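Local coordinates for DNA replication regulator protein HobA (Helicobacter pylori, PDB 2UVP) that is required for the initiation of DNA replication and increases the binding of DnaA to the oriC region, at residues 54-59 with 115-120. Sequence-based numbering, arbitrary orientation.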
loop_
_atom_site.group_PDB
_atom_site.type_symbol
_atom_site.label_atom_id
_atom_site.label_comp_id
_atom_site.label_asym_id
_atom_site.label_seq_id
_atom_site.Cartn_x
_atom_site.Cartn_y
_atom_site.Cartn_z
ATOM N N GLY A 54 -23.080 -7.398 10.844
ATOM C CA GLY A 54 -22.544 -6.059 10.578
ATOM C C GLY A 54 -21.087 -6.050 10.119
ATOM O O GLY A 54 -20.319 -6.952 10.434
ATOM N N SER A 55 -20.721 -5.019 9.371
ATOM C CA SER A 55 -19.340 -4.802 8.944
ATOM C C SER A 55 -18.661 -3.750 9.829
ATOM O O SER A 55 -19.320 -2.863 10.394
ATOM C CB SER A 55 -19.296 -4.379 7.452
ATOM O OG SER A 55 -20.063 -3.211 7.241
ATOM N N LEU A 56 -17.342 -3.856 9.984
ATOM C CA LEU A 56 -16.582 -2.849 10.723
ATOM C C LEU A 56 -15.688 -2.098 9.756
ATOM O O LEU A 56 -14.854 -2.704 9.063
ATOM C CB LEU A 56 -15.723 -3.490 11.827
ATOM C CG LEU A 56 -16.485 -4.171 12.961
ATOM C CD1 LEU A 56 -15.499 -4.961 13.796
ATOM C CD2 LEU A 56 -17.199 -3.120 13.801
ATOM N N LEU A 57 -15.888 -0.788 9.677
ATOM C CA LEU A 57 -15.091 0.037 8.775
ATOM C C LEU A 57 -14.100 0.747 9.674
ATOM O O LEU A 57 -14.472 1.654 10.431
ATOM C CB LEU A 57 -15.971 1.045 8.017
ATOM C CG LEU A 57 -16.657 0.527 6.731
ATOM C CD1 LEU A 57 -17.519 -0.680 6.962
ATOM C CD2 LEU A 57 -17.461 1.700 6.120
ATOM N N VAL A 58 -12.842 0.337 9.586
ATOM C CA VAL A 58 -11.848 0.732 10.579
ATOM C C VAL A 58 -10.976 1.856 10.043
ATOM O O VAL A 58 -10.430 1.784 8.929
ATOM C CB VAL A 58 -10.947 -0.483 11.011
ATOM C CG1 VAL A 58 -10.111 -0.104 12.236
ATOM C CG2 VAL A 58 -11.797 -1.710 11.367
ATOM N N SER A 59 -10.823 2.908 10.847
ATOM C CA SER A 59 -9.961 4.022 10.489
ATOM C C SER A 59 -9.106 4.418 11.699
ATOM O O SER A 59 -9.445 4.078 12.849
ATOM C CB SER A 59 -10.790 5.232 10.019
ATOM O OG SER A 59 -11.714 5.648 11.007
ATOM N N ASN A 115 -24.683 -3.012 6.394
ATOM C CA ASN A 115 -24.823 -2.663 7.816
ATOM C C ASN A 115 -23.461 -2.265 8.397
ATOM O O ASN A 115 -22.887 -3.028 9.163
ATOM C CB ASN A 115 -25.418 -3.873 8.563
ATOM C CG ASN A 115 -25.713 -3.601 10.039
ATOM O OD1 ASN A 115 -25.820 -2.457 10.477
ATOM N ND2 ASN A 115 -25.853 -4.672 10.804
ATOM N N PRO A 116 -22.954 -1.069 8.037
ATOM C CA PRO A 116 -21.615 -0.694 8.503
ATOM C C PRO A 116 -21.611 -0.111 9.915
ATOM O O PRO A 116 -22.610 0.440 10.361
ATOM C CB PRO A 116 -21.204 0.387 7.509
ATOM C CG PRO A 116 -22.532 1.102 7.231
ATOM C CD PRO A 116 -23.546 -0.014 7.183
ATOM N N MET A 117 -20.469 -0.237 10.589
ATOM C CA MET A 117 -20.213 0.460 11.844
ATOM C C MET A 117 -18.803 1.010 11.716
ATOM O O MET A 117 -17.908 0.290 11.253
ATOM C CB MET A 117 -20.321 -0.493 13.046
ATOM C CG MET A 117 -19.769 0.108 14.337
ATOM S SD MET A 117 -19.805 -1.000 15.763
ATOM C CE MET A 117 -21.516 -0.855 16.255
ATOM N N PHE A 118 -18.619 2.280 12.079
ATOM C CA PHE A 118 -17.309 2.918 11.997
ATOM C C PHE A 118 -16.538 2.670 13.270
ATOM O O PHE A 118 -17.033 2.965 14.359
ATOM C CB PHE A 118 -17.428 4.421 11.796
ATOM C CG PHE A 118 -18.032 4.806 10.488
ATOM C CD1 PHE A 118 -17.332 4.625 9.299
ATOM C CD2 PHE A 118 -19.296 5.369 10.448
ATOM C CE1 PHE A 118 -17.898 4.996 8.069
ATOM C CE2 PHE A 118 -19.879 5.742 9.224
ATOM C CZ PHE A 118 -19.181 5.557 8.038
ATOM N N TRP A 119 -15.330 2.145 13.142
ATOM C CA TRP A 119 -14.457 1.980 14.314
ATOM C C TRP A 119 -13.282 2.885 14.079
ATOM O O TRP A 119 -12.481 2.652 13.162
ATOM C CB TRP A 119 -13.993 0.539 14.411
ATOM C CG TRP A 119 -13.061 0.199 15.542
ATOM C CD1 TRP A 119 -12.482 1.052 16.464
ATOM C CD2 TRP A 119 -12.586 -1.108 15.849
ATOM N NE1 TRP A 119 -11.679 0.330 17.327
ATOM C CE2 TRP A 119 -11.717 -0.993 16.962
ATOM C CE3 TRP A 119 -12.794 -2.367 15.276
ATOM C CZ2 TRP A 119 -11.094 -2.102 17.538
ATOM C CZ3 TRP A 119 -12.185 -3.467 15.839
ATOM C CH2 TRP A 119 -11.333 -3.327 16.972
ATOM N N HIS A 120 -13.179 3.955 14.865
ATOM C CA HIS A 120 -12.112 4.922 14.601
ATOM C C HIS A 120 -11.221 5.033 15.818
ATOM O O HIS A 120 -11.726 5.071 16.942
ATOM C CB HIS A 120 -12.657 6.303 14.218
ATOM C CG HIS A 120 -11.582 7.321 14.026
ATOM N ND1 HIS A 120 -10.798 7.367 12.890
ATOM C CD2 HIS A 120 -11.084 8.264 14.868
ATOM C CE1 HIS A 120 -9.908 8.335 13.019
ATOM N NE2 HIS A 120 -10.035 8.861 14.225
HETATM O O HOH W 1 -22.106 -4.304 5.873
#
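S59 OG and H120 ND1 share a hydrogen bond of 2.7 Å. Either atom could be the donor. The hydroxyl meets the imidazole at its edge, near the ring plane. H120 has its CG anti to the backbone N (chi1 176°); with chi2 at 77° the ND1 edge of the ring is turned to S59. Its other nitrogen, NE2, bonds to the backbone O of K123, so the ring is held at both nitrogens.

Behind this pair the backbones run parallel. L57 bonds through both its N and its O: L57 N to M117 O at 2.8 Å, almost straight at 176°, and L57 O from W119 N at 2.9 Å. S59 N then bonds to W119 O. At the other end S55 N bonds to N115 O, and a water links S55 OG to N115 N.

Strand 116-121 is the central strand of the five-stranded parallel sheet, which has strand order 2-1-3-4-5, and 55-60 is next to it. Helices pack on both faces, 65-75 on V58 and W119 and 127-133 on F118 and H120, as in a three-layer alpha/beta/alpha sandwich.

On the face of L56, M117, V58 and W119, L56 splits its two methyls between partners. L56 CD2 lies beside M117 SD at 3.9 Å, and L56 CD1 reaches W119 CE3 at 4.0 Å. V58 CG2 comes to the same W119 CE3 at 4.1 Å.

On the face of S55, P116, L57, F118, S59 and H120, L57 forks in the same way. L57 CD1 rests against P116 CB, while L57 CD2 touches F118 CE1 at 3.9 Å.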